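Local atomic coordinates of DyP (Bjerkandera adusta, PDB entry 3VXJ), a protein that binds heme b and, as a member of the dye-decolorizing peroxidase family, probably uses hydrogen peroxide to oxidise dyes and phenols. Residues K38-S51 and L430-A442. Residues are numbered along the deposited sequence; the frame is centred on the assembly and turned at random.
Sequences KTALKTYVPERITS and LPSISALTATIAA
The flat C-terminal carboxylate of A442 receives K38 across the contact: NZ donates to OXT at 3.1 Å in a salt bridge and also bonds the carbonyl of L79. Outside the interface, the Y44 ring has R48 CB above one face, nearer its margin than its centre, and packs edge-to-face with F142. The extended K38 chain runs alongside A441, and its CE lies 3.5 Å from I440 O, a buried carbonyl without a polar partner. With an alanine here, the A442 carboxylate would probably lose this ammonium partner, L79 O would lose its donor, and a gap would be likely to open beside A441 and I440. K42 lies over A441 CB with CG (3.7 Å). With CG1 anti to the backbone N (chi1 170°), V45 sends that branch to I433 CG2 and its CG2 to L436 CD1; its CB meets T437 CG2. L41 CD2 reaches I440 CG2 at 4.0 Å. The I49 and I433 side chains pass in opposite directions, I49 CG2 touching I433 CG1, and I433 CD1 ends 3.6 Å from S51 CB. Helices 38-48 and 433-440 run nearly antiparallel (160°), joining the chain's C-terminal helix to the N-terminal ferredoxin-like half, with L41 and L436 reaching strand 65-71 and Y44 reaching helix 128-142.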
ATOM      1  N   LYS A  38      24.248   4.256  16.452  1.00 11.84           N
ATOM      2  CA  LYS A  38      24.718   5.231  15.478  1.00 12.04           C
ATOM      3  C   LYS A  38      25.996   4.793  14.770  1.00 12.86           C
ATOM      4  O   LYS A  38      26.098   4.942  13.560  1.00 12.40           O
ATOM      5  CB  LYS A  38      24.895   6.600  16.130  1.00 12.31           C
ATOM      6  CG  LYS A  38      23.564   7.253  16.487  1.00 12.34           C
ATOM      7  CD  LYS A  38      23.745   8.579  17.169  1.00 14.22           C
ATOM      8  CE  LYS A  38      22.392   9.113  17.587  1.00 16.02           C
ATOM      9  NZ  LYS A  38      22.427  10.565  17.850  1.00 20.96           N
ATOM     10  N   THR A  39      26.960   4.233  15.501  1.00 11.38           N
ATOM     11  CA  THR A  39      28.166   3.742  14.852  1.00 12.49           C
ATOM     12  C   THR A  39      27.868   2.509  13.993  1.00 12.64           C
ATOM     13  O   THR A  39      28.388   2.391  12.879  1.00 13.10           O
ATOM     14  CB  THR A  39      29.336   3.521  15.844  1.00 12.55           C
ATOM     15  OG1 THR A  39      30.484   3.036  15.131  1.00 13.60           O
ATOM     16  CG2 THR A  39      28.967   2.538  16.962  1.00 13.68           C
ATOM     17  N   ALA A  40      27.016   1.612  14.486  1.00 12.54           N
ATOM     18  CA  ALA A  40      26.566   0.480  13.662  1.00 13.12           C
ATOM     19  C   ALA A  40      25.895   0.974  12.370  1.00 12.74           C
ATOM     20  O   ALA A  40      26.106   0.401  11.303  1.00 13.02           O
ATOM     21  CB  ALA A  40      25.631  -0.427  14.447  1.00 13.56           C
ATOM     22  N   LEU A  41      25.092   2.032  12.475  1.00 12.57           N
ATOM     23  CA  LEU A  41      24.389   2.583  11.317  1.00 12.97           C
ATOM     24  C   LEU A  41      25.356   3.134  10.272  1.00 13.22           C
ATOM     25  O   LEU A  41      25.171   2.910   9.075  1.00 13.03           O
ATOM     26  CB  LEU A  41      23.395   3.661  11.752  1.00 13.03           C
ATOM     27  CG  LEU A  41      22.462   4.181  10.655  1.00 13.67           C
ATOM     28  CD1 LEU A  41      21.629   3.044  10.075  1.00 14.40           C
ATOM     29  CD2 LEU A  41      21.557   5.267  11.188  1.00 15.31           C
ATOM     30  N   LYS A  42      26.387   3.844  10.726  1.00 13.31           N
ATOM     31  CA  LYS A  42      27.410   4.369   9.829  1.00 14.18           C
ATOM     32  C   LYS A  42      28.170   3.256   9.106  1.00 14.44           C
ATOM     33  O   LYS A  42      28.582   3.436   7.964  1.00 15.28           O
ATOM     34  CB  LYS A  42      28.361   5.303  10.578  1.00 14.83           C
ATOM     35  CG  LYS A  42      27.740   6.660  10.891  1.00 16.04           C
ATOM     36  CD  LYS A  42      28.620   7.506  11.803  1.00 19.08           C
ATOM     37  CE  LYS A  42      28.238   8.975  11.716  1.00 21.68           C
ATOM     38  NZ  LYS A  42      29.038   9.842  12.634  1.00 24.97           N
ATOM     39  N   THR A  43      28.343   2.115   9.771  1.00 13.80           N
ATOM     40  CA  THR A  43      28.911   0.918   9.151  1.00 15.15           C
ATOM     41  C   THR A  43      27.947   0.320   8.126  1.00 14.22           C
ATOM     42  O   THR A  43      28.339  -0.066   7.021  1.00 15.33           O
ATOM     43  CB  THR A  43      29.203  -0.166  10.215  1.00 15.34           C
ATOM     44  OG1 THR A  43      30.087   0.362  11.208  1.00 18.31           O
ATOM     45  CG2 THR A  43      29.839  -1.388   9.585  1.00 17.65           C
ATOM     46  N   TYR A  44      26.684   0.237   8.517  1.00 13.32           N
ATOM     47  CA  TYR A  44      25.667  -0.471   7.752  1.00 12.90           C
ATOM     48  C   TYR A  44      25.262   0.230   6.450  1.00 12.99           C
ATOM     49  O   TYR A  44      25.147  -0.413   5.406  1.00 13.14           O
ATOM     50  CB  TYR A  44      24.444  -0.698   8.644  1.00 12.44           C
ATOM     51  CG  TYR A  44      23.442  -1.666   8.071  1.00 11.72           C
ATOM     52  CD1 TYR A  44      23.673  -3.037   8.131  1.00 12.00           C
ATOM     53  CD2 TYR A  44      22.263  -1.213   7.477  1.00 10.86           C
ATOM     54  CE1 TYR A  44      22.761  -3.933   7.605  1.00 11.49           C
ATOM     55  CE2 TYR A  44      21.345  -2.094   6.941  1.00 11.39           C
ATOM     56  CZ  TYR A  44      21.596  -3.453   7.011  1.00 10.79           C
ATOM     57  OH  TYR A  44      20.695  -4.339   6.483  1.00 11.98           O
ATOM     58  N   VAL A  45      25.068   1.544   6.509  1.00 13.16           N
ATOM     59  CA  VAL A  45      24.428   2.265   5.405  1.00 13.98           C
ATOM     60  C   VAL A  45      25.151   2.130   4.055  1.00 14.77           C
ATOM     61  O   VAL A  45      24.527   1.708   3.082  1.00 14.82           O
ATOM     62  CB  VAL A  45      24.118   3.740   5.774  1.00 14.07           C
ATOM     63  CG1 VAL A  45      23.682   4.547   4.541  1.00 15.15           C
ATOM     64  CG2 VAL A  45      23.051   3.796   6.836  1.00 14.57           C
ATOM     65  N   PRO A  46      26.465   2.444   3.995  1.00 15.64           N
ATOM     66  CA  PRO A  46      27.137   2.353   2.695  1.00 16.57           C
ATOM     67  C   PRO A  46      27.164   0.937   2.125  1.00 16.83           C
ATOM     68  O   PRO A  46      27.250   0.767   0.909  1.00 18.28           O
ATOM     69  CB  PRO A  46      28.572   2.824   2.995  1.00 17.47           C
ATOM     70  CG  PRO A  46      28.728   2.669   4.467  1.00 18.30           C
ATOM     71  CD  PRO A  46      27.380   2.931   5.046  1.00 16.42           C
ATOM     72  N   GLU A  47      27.080  -0.063   2.999  1.00 16.55           N
ATOM     73  CA  GLU A  47      27.153  -1.469   2.599  1.00 17.58           C
ATOM     74  C   GLU A  47      25.834  -2.054   2.098  1.00 16.15           C
ATOM     75  O   GLU A  47      25.826  -2.891   1.194  1.00 17.28           O
ATOM     76  CB  GLU A  47      27.678  -2.333   3.758  1.00 18.52           C
ATOM     77  CG  GLU A  47      29.075  -1.966   4.256  1.00 22.87           C
ATOM     78  CD  GLU A  47      30.102  -1.816   3.140  1.00 27.91           C
ATOM     79  OE1 GLU A  47      30.271  -2.761   2.336  1.00 30.56           O
ATOM     80  OE2 GLU A  47      30.750  -0.746   3.073  1.00 30.37           O
ATOM     81  N   ARG A  48      24.730  -1.613   2.692  1.00 14.42           N
ATOM     82  CA  ARG A  48      23.457  -2.327   2.567  1.00 13.57           C
ATOM     83  C   ARG A  48      22.250  -1.521   2.094  1.00 12.38           C
ATOM     84  O   ARG A  48      21.300  -2.095   1.562  1.00 11.88           O
ATOM     85  CB  ARG A  48      23.106  -3.000   3.897  1.00 13.54           C
ATOM     86  CG  ARG A  48      24.113  -4.058   4.358  1.00 15.56           C
ATOM     87  CD  ARG A  48      23.974  -5.353   3.573  1.00 18.92           C
ATOM     88  NE  ARG A  48      24.845  -6.394   4.112  1.00 20.79           N
ATOM     89  CZ  ARG A  48      25.851  -6.964   3.455  1.00 23.51           C
ATOM     90  NH1 ARG A  48      26.124  -6.616   2.203  1.00 25.59           N
ATOM     91  NH2 ARG A  48      26.576  -7.899   4.052  1.00 25.89           N
ATOM     92  N   ILE A  49      22.250  -0.210   2.317  1.00 11.50           N
ATOM     93  CA  ILE A  49      21.044   0.574   2.016  1.00 11.19           C
ATOM     94  C   ILE A  49      20.961   0.867   0.521  1.00 11.43           C
ATOM     95  O   ILE A  49      21.852   1.502  -0.052  1.00 12.76           O
ATOM     96  CB  ILE A  49      20.930   1.853   2.873  1.00 10.92           C
ATOM     97  CG1 ILE A  49      20.801   1.501   4.372  1.00 11.23           C
ATOM     98  CG2 ILE A  49      19.750   2.723   2.396  1.00 11.36           C
ATOM     99  CD1 ILE A  49      19.486   0.822   4.806  1.00 10.68           C
ATOM    100  N   THR A  50      19.878   0.400  -0.089  1.00 10.99           N
ATOM    101  CA  THR A  50      19.719   0.374  -1.535  1.00 11.21           C
ATOM    102  C   THR A  50      18.998   1.603  -2.078  1.00 10.74           C
ATOM    103  O   THR A  50      17.852   1.879  -1.699  1.00 10.55           O
ATOM    104  CB  THR A  50      18.962  -0.901  -1.944  1.00 11.42           C
ATOM    105  OG1 THR A  50      19.520  -2.024  -1.248  1.00 12.21           O
ATOM    106  CG2 THR A  50      19.067  -1.123  -3.438  1.00 12.74           C
ATOM    107  N   SER A  51      19.672   2.323  -2.970  1.00 11.16           N
ATOM    108  CA  SER A  51      19.130   3.522  -3.591  1.00 11.49           C
ATOM    109  C   SER A  51      18.226   3.232  -4.788  1.00 11.70           C
ATOM    110  O   SER A  51      18.246   2.131  -5.351  1.00 11.68           O
ATOM    111  CB  SER A  51      20.272   4.427  -4.059  1.00 11.89           C
ATOM    112  OG  SER A  51      20.940   3.853  -5.176  1.00 13.66           O
ATOM    113  N   LEU A 430      11.391   7.636   6.285  1.00  6.52           N
ATOM    114  CA  LEU A 430      12.592   7.109   5.634  1.00  6.95           C
ATOM    115  C   LEU A 430      13.438   8.274   5.159  1.00  7.54           C
ATOM    116  O   LEU A 430      13.079   8.944   4.194  1.00  8.22           O
ATOM    117  CB  LEU A 430      12.234   6.213   4.444  1.00  7.75           C
ATOM    118  CG  LEU A 430      11.801   4.779   4.742  1.00  7.57           C
ATOM    119  CD1 LEU A 430      10.431   4.725   5.409  1.00  9.71           C
ATOM    120  CD2 LEU A 430      11.804   3.975   3.464  1.00 10.33           C
ATOM    121  N   PRO A 431      14.583   8.517   5.827  1.00  7.47           N
ATOM    122  CA  PRO A 431      15.419   9.637   5.409  1.00  8.02           C
ATOM    123  C   PRO A 431      16.158   9.341   4.098  1.00  7.87           C
ATOM    124  O   PRO A 431      16.191   8.192   3.617  1.00  7.99           O
ATOM    125  CB  PRO A 431      16.436   9.755   6.555  1.00  7.99           C
ATOM    126  CG  PRO A 431      15.806   9.029   7.726  1.00  7.80           C
ATOM    127  CD  PRO A 431      15.055   7.913   7.083  1.00  8.07           C
ATOM    128  N   SER A 432      16.750  10.375   3.513  1.00  8.02           N
ATOM    129  CA  SER A 432      17.713  10.159   2.441  1.00  8.75           C
ATOM    130  C   SER A 432      18.896   9.340   2.954  1.00  9.47           C
ATOM    131  O   SER A 432      19.139   9.222   4.168  1.00  9.42           O
ATOM    132  CB  SER A 432      18.209  11.494   1.882  1.00  9.34           C
ATOM    133  OG  SER A 432      19.067  12.135   2.810  1.00  9.70           O
ATOM    134  N   ILE A 433      19.655   8.787   2.024  1.00  9.84           N
ATOM    135  CA  ILE A 433      20.779   7.943   2.390  1.00 10.49           C
ATOM    136  C   ILE A 433      21.849   8.773   3.112  1.00 10.66           C
ATOM    137  O   ILE A 433      22.386   8.342   4.140  1.00 11.17           O
ATOM    138  CB  ILE A 433      21.307   7.160   1.165  1.00 10.36           C
ATOM    139  CG1 ILE A 433      20.218   6.182   0.675  1.00 11.09           C
ATOM    140  CG2 ILE A 433      22.610   6.410   1.493  1.00 12.10           C
ATOM    141  CD1 ILE A 433      20.569   5.413  -0.581  1.00 11.68           C
ATOM    142  N   SER A 434      22.132   9.971   2.600  1.00 10.85           N
ATOM    143  CA  SER A 434      23.084  10.864   3.258  1.00 11.40           C
ATOM    144  C   SER A 434      22.587  11.272   4.645  1.00 10.79           C
ATOM    145  O   SER A 434      23.368  11.320   5.589  1.00 11.78           O
ATOM    146  CB  SER A 434      23.399  12.088   2.384  1.00 11.59           C
ATOM    147  OG  SER A 434      22.239  12.856   2.122  1.00 12.53           O
ATOM    148  N   ALA A 435      21.284  11.530   4.790  1.00 10.22           N
ATOM    149  CA  ALA A 435      20.755  11.924   6.097  1.00  9.73           C
ATOM    150  C   ALA A 435      20.893  10.819   7.140  1.00  9.68           C
ATOM    151  O   ALA A 435      21.066  11.102   8.323  1.00  9.76           O
ATOM    152  CB  ALA A 435      19.317  12.389   5.990  1.00 10.10           C
ATOM    153  N   LEU A 436      20.830   9.563   6.701  1.00  9.69           N
ATOM    154  CA  LEU A 436      21.026   8.445   7.619  1.00 10.44           C
ATOM    155  C   LEU A 436      22.336   8.551   8.391  1.00 10.97           C
ATOM    156  O   LEU A 436      22.371   8.332   9.602  1.00 11.38           O
ATOM    157  CB  LEU A 436      20.960   7.112   6.880  1.00 10.29           C
ATOM    158  CG  LEU A 436      19.571   6.626   6.463  1.00 10.23           C
ATOM    159  CD1 LEU A 436      19.710   5.376   5.627  1.00 11.01           C
ATOM    160  CD2 LEU A 436      18.672   6.359   7.664  1.00 10.93           C
ATOM    161  N   THR A 437      23.410   8.892   7.687  1.00 11.59           N
ATOM    162  CA  THR A 437      24.723   8.972   8.321  1.00 12.08           C
ATOM    163  C   THR A 437      25.093  10.374   8.814  1.00 12.44           C
ATOM    164  O   THR A 437      25.734  10.508   9.862  1.00 13.33           O
ATOM    165  CB  THR A 437      25.835   8.381   7.414  1.00 13.00           C
ATOM    166  OG1 THR A 437      25.915   9.120   6.188  1.00 13.80           O
ATOM    167  CG2 THR A 437      25.535   6.916   7.113  1.00 14.07           C
ATOM    168  N   ALA A 438      24.684  11.407   8.076  1.00 12.20           N
ATOM    169  CA  ALA A 438      25.061  12.789   8.399  1.00 12.89           C
ATOM    170  C   ALA A 438      24.197  13.405   9.497  1.00 12.91           C
ATOM    171  O   ALA A 438      24.631  14.329  10.187  1.00 14.32           O
ATOM    172  CB  ALA A 438      25.037  13.664   7.148  1.00 13.17           C
ATOM    173  N   THR A 439      22.984  12.888   9.662  1.00 12.31           N
ATOM    174  CA  THR A 439      22.041  13.438  10.640  1.00 12.40           C
ATOM    175  C   THR A 439      21.639  12.403  11.680  1.00 12.16           C
ATOM    176  O   THR A 439      21.913  12.582  12.873  1.00 12.94           O
ATOM    177  CB  THR A 439      20.784  14.026   9.964  1.00 11.55           C
ATOM    178  OG1 THR A 439      21.182  15.015   9.010  1.00 13.21           O
ATOM    179  CG2 THR A 439      19.862  14.670  10.995  1.00 13.53           C
ATOM    180  N   ILE A 440      21.011  11.313  11.241  1.00 12.16           N
ATOM    181  CA  ILE A 440      20.477  10.324  12.183  1.00 12.74           C
ATOM    182  C   ILE A 440      21.596   9.741  13.050  1.00 13.54           C
ATOM    183  O   ILE A 440      21.423   9.536  14.260  1.00 14.15           O
ATOM    184  CB  ILE A 440      19.693   9.179  11.473  1.00 12.41           C
ATOM    185  CG1 ILE A 440      18.566   9.729  10.583  1.00 13.55           C
ATOM    186  CG2 ILE A 440      19.147   8.183  12.498  1.00 13.78           C
ATOM    187  CD1 ILE A 440      17.586  10.697  11.264  1.00 14.85           C
ATOM    188  N   ALA A 441      22.747   9.495  12.427  1.00 14.02           N
ATOM    189  CA  ALA A 441      23.884   8.876  13.102  1.00 15.49           C
ATOM    190  C   ALA A 441      24.920   9.867  13.639  1.00 16.93           C
ATOM    191  O   ALA A 441      25.978   9.452  14.129  1.00 17.47           O
ATOM    192  CB  ALA A 441      24.548   7.879  12.175  1.00 15.26           C
ATOM    193  N   ALA A 442      24.626  11.163  13.554  1.00 18.30           N
ATOM    194  CA  ALA A 442      25.553  12.193  14.025  1.00 20.65           C
ATOM    195  C   ALA A 442      25.668  12.214  15.550  1.00 21.86           C
ATOM    196  O   ALA A 442      26.726  12.527  16.095  1.00 24.04           O
ATOM    197  CB  ALA A 442      25.146  13.566  13.499  1.00 20.36           C
ATOM    198  OXT ALA A 442      24.706  11.926  16.266  1.00 22.93           O
TER